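Local coordinates for peptidase M16 domain protein (Alicyclobacillus acidocaldarius subsp. acidocaldarius DSM 446, PDB 4XEA), which probably cleaves peptide bonds as an M16-family (insulinase-like) metallopeptidase with a metal site that can hold nickel, at residues Asp145-Ala148 against Tyr149-Leu153; Ala155-His158 against Glu159-Val162; Ala384-Phe387 against Ala388-Ile391; Arg372-Val375 against Thr376-Arg380. All coordinates share one frame; numbering follows the deposited sequence.

Contact 1 (Asp145-Ala148 against Tyr149-Leu153); sequences DRRA and YMELL
The carboxylate oxygen OE2 of E151 is gripped by two arginines: R147, one turn back along the helix, and R154, just beyond the segment. R147 NE donates to E151 OE2 over 2.9 Å in a nearly straight bond (166° at the hydrogen), meeting the anti lone pair, away from the other oxygen. OE2 lies close to the guanidinium plane, while the two flat groups are turned 37° apart. The R147 chain bends at chi2 (42°), which folds NE back alongside E151; its NH1 is held separately by N141 O. Two cationic groups round one acid should keep E151 ionised.

This is the i to i+4 salt bridge of an alpha helix, laid beside the backbone bonds of the same spacing, such as M150 N to R146 O at 2.9 Å. Helix 144-156 rests on the five-stranded sheet of the C-terminal half: R147 and E151 reach strand 241-246, and A148 and L152 face strand 415-422.

R146 and Y149 run side by side on another face of the helix. Y149 CE1 stands 3.7 Å above the R146 guanidinium plane, offset toward the rim, and R146 NH2 goes on to a salt bridge with D165. L153 CG lies above one face of the Y149 ring, toward its rim, and the Y149 hydroxyl is hydrogen-bonded to that of Y315.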
# COMPACT_ATOMS: atom_id res chain seq x y z
N ASP A 145 10.94 4.54 -13.55
CA ASP A 145 9.78 3.67 -13.76
C ASP A 145 8.83 4.31 -14.75
O ASP A 145 8.38 3.66 -15.70
CB ASP A 145 9.03 3.39 -12.46
CG ASP A 145 9.90 2.71 -11.43
OD1 ASP A 145 10.93 2.13 -11.84
OD2 ASP A 145 9.57 2.77 -10.23
N ARG A 146 8.54 5.59 -14.54
CA ARG A 146 7.62 6.31 -15.39
C ARG A 146 8.19 6.42 -16.81
O ARG A 146 7.47 6.26 -17.80
CB ARG A 146 7.28 7.70 -14.82
CG ARG A 146 5.96 8.27 -15.42
CD ARG A 146 4.73 7.76 -14.65
NE ARG A 146 3.50 7.89 -15.44
CZ ARG A 146 2.34 7.27 -15.16
NH1 ARG A 146 2.23 6.46 -14.10
NH2 ARG A 146 1.28 7.45 -15.94
N ARG A 147 9.49 6.64 -16.90
CA ARG A 147 10.19 6.73 -18.19
C ARG A 147 10.10 5.43 -19.04
O ARG A 147 9.75 5.49 -20.19
CB ARG A 147 11.66 7.14 -17.97
CG ARG A 147 12.42 7.54 -19.24
CD ARG A 147 11.58 8.41 -20.18
NE ARG A 147 12.37 8.85 -21.32
CZ ARG A 147 13.21 9.88 -21.31
NH1 ARG A 147 13.37 10.61 -20.20
NH2 ARG A 147 13.89 10.18 -22.41
N ALA A 148 10.38 4.27 -18.45
CA ALA A 148 10.30 2.98 -19.15
C ALA A 148 8.89 2.72 -19.67
O ALA A 148 8.70 2.28 -20.80
CB ALA A 148 10.71 1.85 -18.22
N TYR A 149 7.91 2.99 -18.81
CA TYR A 149 6.49 2.91 -19.15
C TYR A 149 6.16 3.82 -20.32
O TYR A 149 5.56 3.38 -21.31
CB TYR A 149 5.68 3.29 -17.91
CG TYR A 149 4.21 3.36 -18.12
CD1 TYR A 149 3.55 4.58 -18.11
CD2 TYR A 149 3.47 2.23 -18.33
CE1 TYR A 149 2.18 4.67 -18.29
CE2 TYR A 149 2.07 2.30 -18.53
CZ TYR A 149 1.45 3.52 -18.51
OH TYR A 149 0.09 3.63 -18.69
N MSE A 150 6.59 5.08 -20.26
CA MSE A 150 6.24 6.01 -21.34
C MSE A 150 6.95 5.64 -22.65
O MSE A 150 6.37 5.81 -23.71
CB MSE A 150 6.46 7.49 -20.95
CG MSE A 150 5.38 8.05 -19.94
SE MSE A 150 3.49 7.71 -20.33
CE MSE A 150 3.54 8.24 -22.23
N GLU A 151 8.15 5.07 -22.56
CA GLU A 151 8.87 4.61 -23.78
C GLU A 151 8.09 3.47 -24.47
O GLU A 151 7.91 3.48 -25.67
CB GLU A 151 10.31 4.17 -23.46
CG GLU A 151 11.29 5.30 -23.13
CD GLU A 151 11.35 6.39 -24.21
OE1 GLU A 151 11.09 6.11 -25.41
OE2 GLU A 151 11.66 7.55 -23.83
N LEU A 152 7.56 2.55 -23.68
CA LEU A 152 6.71 1.46 -24.19
C LEU A 152 5.48 2.02 -24.93
O LEU A 152 5.24 1.70 -26.12
CB LEU A 152 6.34 0.55 -23.02
CG LEU A 152 5.46 -0.70 -23.19
CD1 LEU A 152 4.06 -0.28 -23.53
CD2 LEU A 152 6.04 -1.59 -24.21
N LEU A 153 4.75 2.93 -24.28
CA LEU A 153 3.58 3.54 -24.91
C LEU A 153 3.90 4.30 -26.18
O LEU A 153 3.11 4.22 -27.19
CB LEU A 153 2.82 4.45 -23.92
CG LEU A 153 2.13 3.77 -22.73
CD1 LEU A 153 1.32 4.79 -21.85
CD2 LEU A 153 1.16 2.69 -23.20

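Contact 2 (Ala155-His158 against Glu159-Val162); sequences AMYH and EHPV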
# COMPACT_ATOMS: atom_id res chain seq x y z
N ALA A 155 6.39 3.72 -28.12
CA ALA A 155 6.72 2.71 -29.13
C ALA A 155 5.44 2.02 -29.67
O ALA A 155 5.27 1.80 -30.88
CB ALA A 155 7.71 1.70 -28.54
N MSE A 156 4.52 1.72 -28.76
CA MSE A 156 3.32 0.98 -29.10
C MSE A 156 2.31 1.76 -29.97
O MSE A 156 1.75 1.20 -30.92
CB MSE A 156 2.66 0.48 -27.81
CG MSE A 156 1.37 -0.27 -27.97
SE MSE A 156 0.72 -1.07 -26.30
CE MSE A 156 2.02 -2.34 -26.06
N TYR A 157 2.10 3.04 -29.63
CA TYR A 157 1.01 3.82 -30.18
C TYR A 157 1.53 4.82 -31.21
O TYR A 157 2.48 5.55 -30.97
CB TYR A 157 0.17 4.50 -29.03
CG TYR A 157 -0.68 3.52 -28.32
CD1 TYR A 157 -1.91 3.12 -28.85
CD2 TYR A 157 -0.25 2.92 -27.14
CE1 TYR A 157 -2.73 2.18 -28.18
CE2 TYR A 157 -1.05 1.98 -26.48
CZ TYR A 157 -2.25 1.59 -27.01
OH TYR A 157 -2.96 0.64 -26.36
N HIS A 158 0.89 4.85 -32.38
CA HIS A 158 1.22 5.79 -33.42
C HIS A 158 0.67 7.20 -33.16
O HIS A 158 1.37 8.18 -33.41
CB HIS A 158 0.67 5.35 -34.79
CG HIS A 158 1.23 4.05 -35.29
ND1 HIS A 158 1.95 3.96 -36.46
CD2 HIS A 158 1.13 2.80 -34.81
CE1 HIS A 158 2.31 2.70 -36.65
NE2 HIS A 158 1.84 1.98 -35.65
N GLU A 159 -0.61 7.27 -32.80
CA GLU A 159 -1.36 8.54 -32.79
C GLU A 159 -2.28 8.70 -31.56
O GLU A 159 -2.61 9.82 -31.22
CB GLU A 159 -2.34 8.64 -33.98
CG GLU A 159 -1.80 8.59 -35.34
CD GLU A 159 -2.75 7.83 -36.31
OE1 GLU A 159 -3.90 8.29 -36.58
OE2 GLU A 159 -2.29 6.77 -36.84
N HIS A 160 -2.75 7.60 -30.98
CA HIS A 160 -3.67 7.65 -29.85
C HIS A 160 -3.09 8.54 -28.71
O HIS A 160 -1.90 8.44 -28.41
CB HIS A 160 -3.95 6.24 -29.33
CG HIS A 160 -5.15 6.16 -28.43
ND1 HIS A 160 -5.18 6.72 -27.17
CD2 HIS A 160 -6.39 5.65 -28.65
CE1 HIS A 160 -6.37 6.53 -26.64
NE2 HIS A 160 -7.13 5.89 -27.51
N PRO A 161 -3.92 9.42 -28.10
CA PRO A 161 -3.43 10.28 -27.02
C PRO A 161 -2.81 9.59 -25.81
O PRO A 161 -2.05 10.25 -25.08
CB PRO A 161 -4.70 11.02 -26.57
CG PRO A 161 -5.54 11.10 -27.79
CD PRO A 161 -5.31 9.78 -28.47
N VAL A 162 -3.10 8.31 -25.61
CA VAL A 162 -2.54 7.54 -24.50
C VAL A 162 -0.99 7.57 -24.54
O VAL A 162 -0.32 7.29 -23.55
CB VAL A 162 -3.09 6.11 -24.45
CG1 VAL A 162 -2.51 5.25 -25.62
CG2 VAL A 162 -2.80 5.43 -23.06
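One face of the Y157 ring carries V162 CG1, set almost exactly over the middle: the methyl carbon is 3.5 Å from the centroid of the Y157 ring and 10° off its normal, a clear CH-pi contact. The nearest ring atom, Y157 CD2, is 3.6 Å from V162 CG1, and the other ring carbons follow closely, as expected of a methyl centred over an aromatic face. The H160 side chain runs alongside Y157, with H160 CB 3.8 Å from Y157 CD1; the two rings meet obliquely. At the edge of the imidazole, in its plane, V162 N donates to H160 ND1 over 3.0 Å at 168°. That bond links the H160 ring to the backbone two residues on and, with the hydrogen bond between H160 NE2 and T312 OG1, would fix the ring's rotation.

V162 CG1 takes the crowded position between its own backbone N and carbonyl carbon (chi1 72°), and this rotation is what lays the methyl over the tyrosine. The chain bends sharply beside E233, whose carboxylate accepts the backbone N-H groups of H158, E159 and H160, while H158 NE2 is bound to T236 O.

The arrangement closes the C-terminal end of helix 144-156: Y157 is the first residue to leave helical geometry, and its side chain packs against K258 of strand 252-258 and Y315 of strand 314-321. From there the chain turns away toward helix 170-175.

Contact 3 (Ala384-Phe387 against Ala388-Ile391); sequences AFAF and ADVI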
# COMPACT_ATOMS: atom_id res chain seq x y z
N ALA A 384 -25.62 -0.17 -15.61
CA ALA A 384 -26.30 -0.86 -14.53
C ALA A 384 -25.36 -1.79 -13.75
O ALA A 384 -25.74 -2.90 -13.36
CB ALA A 384 -27.54 -1.65 -15.09
N PHE A 385 -24.14 -1.33 -13.52
CA PHE A 385 -23.09 -2.19 -12.96
C PHE A 385 -23.52 -2.85 -11.67
O PHE A 385 -24.24 -2.25 -10.87
CB PHE A 385 -21.82 -1.38 -12.65
CG PHE A 385 -20.74 -2.20 -12.02
CD1 PHE A 385 -20.06 -3.16 -12.76
CD2 PHE A 385 -20.42 -2.04 -10.67
CE1 PHE A 385 -19.08 -3.91 -12.19
CE2 PHE A 385 -19.44 -2.82 -10.07
CZ PHE A 385 -18.75 -3.74 -10.83
N ALA A 386 -23.07 -4.09 -11.45
CA ALA A 386 -23.23 -4.77 -10.18
C ALA A 386 -22.00 -5.65 -10.00
O ALA A 386 -21.53 -6.25 -10.95
CB ALA A 386 -24.51 -5.62 -10.17
N PHE A 387 -21.46 -5.71 -8.80
CA PHE A 387 -20.33 -6.62 -8.52
C PHE A 387 -20.65 -8.10 -8.81
O PHE A 387 -19.75 -8.88 -9.17
CB PHE A 387 -19.82 -6.43 -7.08
CG PHE A 387 -19.00 -5.20 -6.91
CD1 PHE A 387 -17.76 -5.10 -7.52
CD2 PHE A 387 -19.48 -4.11 -6.20
CE1 PHE A 387 -17.01 -3.96 -7.43
CE2 PHE A 387 -18.71 -2.96 -6.10
CZ PHE A 387 -17.49 -2.90 -6.73
N ALA A 388 -21.92 -8.49 -8.67
CA ALA A 388 -22.34 -9.83 -9.05
C ALA A 388 -21.97 -10.12 -10.48
O ALA A 388 -21.82 -11.29 -10.85
CB ALA A 388 -23.87 -10.02 -8.83
N ASP A 389 -21.86 -9.07 -11.30
CA ASP A 389 -21.51 -9.21 -12.70
C ASP A 389 -20.06 -9.74 -12.82
O ASP A 389 -19.78 -10.57 -13.69
CB ASP A 389 -21.59 -7.88 -13.48
CG ASP A 389 -23.02 -7.28 -13.58
OD1 ASP A 389 -24.03 -7.98 -13.36
OD2 ASP A 389 -23.08 -6.07 -13.94
N VAL A 390 -19.16 -9.22 -11.98
CA VAL A 390 -17.76 -9.63 -11.97
C VAL A 390 -17.66 -11.05 -11.44
O VAL A 390 -17.12 -11.94 -12.08
CB VAL A 390 -16.88 -8.66 -11.14
CG1 VAL A 390 -15.40 -9.12 -11.03
CG2 VAL A 390 -16.96 -7.26 -11.73
N ILE A 391 -18.28 -11.29 -10.29
CA ILE A 391 -18.26 -12.62 -9.72
C ILE A 391 -18.77 -13.65 -10.73
O ILE A 391 -18.16 -14.70 -10.90
CB ILE A 391 -19.10 -12.71 -8.42
CG1 ILE A 391 -18.44 -11.85 -7.34
CG2 ILE A 391 -19.28 -14.16 -7.99
CD1 ILE A 391 -17.03 -12.34 -6.87
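D389 folds back over A386 from its first side-chain carbon onward. CB lies 3.0 Å from A386 O, and CG, anti to its own carbonyl carbon (chi1 -64°), stays beside the same oxygen. The branch then divides: D389 OD1 leans on the A386 methyl, CB, at 4.0 Å, while D389 OD2 accepts A386 N at 3.2 Å, the N-H arriving from above the carboxylate plane. In return D389 N donates to A386 O over 2.9 Å.

An acid in the first turn that reaches back to a preceding N-H is the backward half of a capping box; A386, being an alanine, has no side chain to supply the other half. The negative group would also suit the positive end of helix 387-396. With an alanine in place of D389, A386 N is likely to lose this acceptor, and the approach to the helix would be freer to shift.

F385 and V390 meet outside this polar pair, much as in a hydrophobic staple: V390 CG2 touches the edge of the F385 ring, 4.0 Å from F385 CE1. F385 CE2 in turn stands 3.6 Å above the centre of the F387 ring. I391 N closes a straight helical bond to F387 O.

Contact 4 (Arg372-Val375 against Thr376-Arg380); sequences RNWV and TYFLR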
# COMPACT_ATOMS: atom_id res chain seq x y z
N ARG A 372 -14.20 2.70 -5.80
CA ARG A 372 -13.34 2.91 -6.98
C ARG A 372 -13.81 2.06 -8.15
O ARG A 372 -13.94 2.55 -9.28
CB ARG A 372 -11.88 2.54 -6.67
CG ARG A 372 -10.86 3.70 -6.68
CD ARG A 372 -9.41 3.24 -6.44
NE ARG A 372 -9.16 1.86 -6.88
CZ ARG A 372 -8.89 0.85 -6.06
NH1 ARG A 372 -8.82 1.06 -4.75
NH2 ARG A 372 -8.70 -0.37 -6.54
N ASN A 373 -14.07 0.79 -7.89
CA ASN A 373 -14.53 -0.11 -8.95
C ASN A 373 -15.95 0.12 -9.45
O ASN A 373 -16.20 0.04 -10.67
CB ASN A 373 -14.27 -1.53 -8.55
CG ASN A 373 -12.80 -1.84 -8.64
OD1 ASN A 373 -12.32 -2.10 -9.70
ND2 ASN A 373 -12.07 -1.65 -7.56
N TRP A 374 -16.86 0.49 -8.57
CA TRP A 374 -18.23 0.84 -8.99
C TRP A 374 -18.13 2.02 -9.96
O TRP A 374 -18.68 1.98 -11.09
CB TRP A 374 -19.16 1.19 -7.81
CG TRP A 374 -20.56 0.82 -8.12
CD1 TRP A 374 -21.20 -0.28 -7.68
CD2 TRP A 374 -21.50 1.54 -8.93
NE1 TRP A 374 -22.47 -0.31 -8.16
CE2 TRP A 374 -22.67 0.77 -8.99
CE3 TRP A 374 -21.45 2.74 -9.67
CZ2 TRP A 374 -23.82 1.17 -9.69
CZ3 TRP A 374 -22.60 3.14 -10.41
CH2 TRP A 374 -23.75 2.35 -10.44
N VAL A 375 -17.36 3.02 -9.54
CA VAL A 375 -17.14 4.22 -10.36
C VAL A 375 -16.55 3.89 -11.73
O VAL A 375 -17.04 4.35 -12.77
CB VAL A 375 -16.19 5.21 -9.69
CG1 VAL A 375 -15.77 6.27 -10.68
CG2 VAL A 375 -16.86 5.85 -8.41
N THR A 376 -15.47 3.12 -11.69
CA THR A 376 -14.70 2.82 -12.88
C THR A 376 -15.48 2.03 -13.92
O THR A 376 -15.50 2.40 -15.09
CB THR A 376 -13.33 2.13 -12.51
OG1 THR A 376 -12.54 3.11 -11.82
CG2 THR A 376 -12.59 1.77 -13.76
N TYR A 377 -16.12 0.95 -13.51
CA TYR A 377 -16.91 0.16 -14.45
C TYR A 377 -18.15 0.91 -14.95
O TYR A 377 -18.53 0.79 -16.11
CB TYR A 377 -17.29 -1.20 -13.84
CG TYR A 377 -16.09 -2.17 -13.75
CD1 TYR A 377 -15.29 -2.39 -14.87
CD2 TYR A 377 -15.77 -2.85 -12.57
CE1 TYR A 377 -14.23 -3.24 -14.84
CE2 TYR A 377 -14.68 -3.77 -12.54
CZ TYR A 377 -13.92 -3.92 -13.70
OH TYR A 377 -12.82 -4.75 -13.79
N PHE A 378 -18.81 1.66 -14.06
CA PHE A 378 -19.94 2.49 -14.49
C PHE A 378 -19.56 3.47 -15.60
O PHE A 378 -20.17 3.50 -16.67
CB PHE A 378 -20.58 3.24 -13.30
CG PHE A 378 -21.64 4.20 -13.75
CD1 PHE A 378 -22.92 3.77 -14.00
CD2 PHE A 378 -21.30 5.53 -13.99
CE1 PHE A 378 -23.90 4.67 -14.47
CE2 PHE A 378 -22.23 6.43 -14.48
CZ PHE A 378 -23.52 6.01 -14.74
N LEU A 379 -18.50 4.23 -15.38
CA LEU A 379 -18.10 5.25 -16.32
C LEU A 379 -17.60 4.67 -17.68
O LEU A 379 -17.78 5.29 -18.73
CB LEU A 379 -17.05 6.18 -15.73
CG LEU A 379 -17.51 7.11 -14.58
CD1 LEU A 379 -16.32 7.95 -14.08
CD2 LEU A 379 -18.67 8.04 -15.02
N ARG A 380 -17.05 3.45 -17.64
CA ARG A 380 -16.63 2.73 -18.84
C ARG A 380 -17.77 1.99 -19.55
O ARG A 380 -17.51 1.20 -20.48
CB ARG A 380 -15.52 1.75 -18.42
CG ARG A 380 -14.18 2.51 -18.32
CD ARG A 380 -13.10 1.65 -17.63
NE ARG A 380 -11.94 2.49 -17.37
CZ ARG A 380 -10.90 2.21 -16.58
NH1 ARG A 380 -10.77 1.03 -15.98
NH2 ARG A 380 -9.95 3.13 -16.43
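Two first torsions place the key side chains on this turn of helix 367-379, those of T376 and W374. In T376 the hydroxyl lies beside its own backbone N (chi1 -67°), which aims OG1 back down the helix at R372 O. W374 has chi1 -149°, well away from a staggered value, and this brings the CZ3 corner of the indole against F378 CB.

R372 O therefore receives two donors, T376 N at 2.9 Å and T376 OG1 at 3.0 Å, approaching from opposite faces of the carbonyl plane. A valine in place of T376 would probably leave R372 O with the backbone donor alone and set an idle methyl where the hydroxyl had bonded.

W374 CZ3 presses on F378 CB at 3.5 Å. The six-membered ring of W374 and the F378 ring are nearly parallel, 18° apart, but slid so far that they barely overlap, so the contact is one of rim and methylene more than of stacked faces. V375 and L379 run side by side, with V375 CG1 3.8 Å from L379 CD1, and both pack on strand 31-37; V375 and F378 also reach strand 194-200. N373 lies beside Y377, but their polar ends turn elsewhere: N373 ND2 to F369 O, Y377 OH to D272.

The apolar pairs W374-F378 and V375-L379 thus pack toward strands 31-37 and 194-200, while T376 bonds back to its own helix: R372 O takes both a backbone and a hydroxyl donor, so T376 OG1 directs its hydrogen within the helix.

Overall arrangement
The contacts form two touching pairs. Contacts 1 and 2 both use helix 144-156, the second at its C-terminal end, L153 CD1 lying 3.4 Å from V162 O. Contacts 4 and 3 follow in sequence, the F385 ring of contact 3 wedging against W374 and Y377 of contact 4 (F385 CE1 to Y377 CD2, 3.5 Å). The pairs stay apart: the centres of contacts 1 and 3 are 33 Å apart, and the nearest atoms of contacts 1 and 4 about 10 Å. Each helix packs on the other half's sheet: 144-156 on the C-terminal one, 367-379 on the N-terminal. The R146 side chain is about 11 Å from the nickel ion bound by H61, H65 and E136.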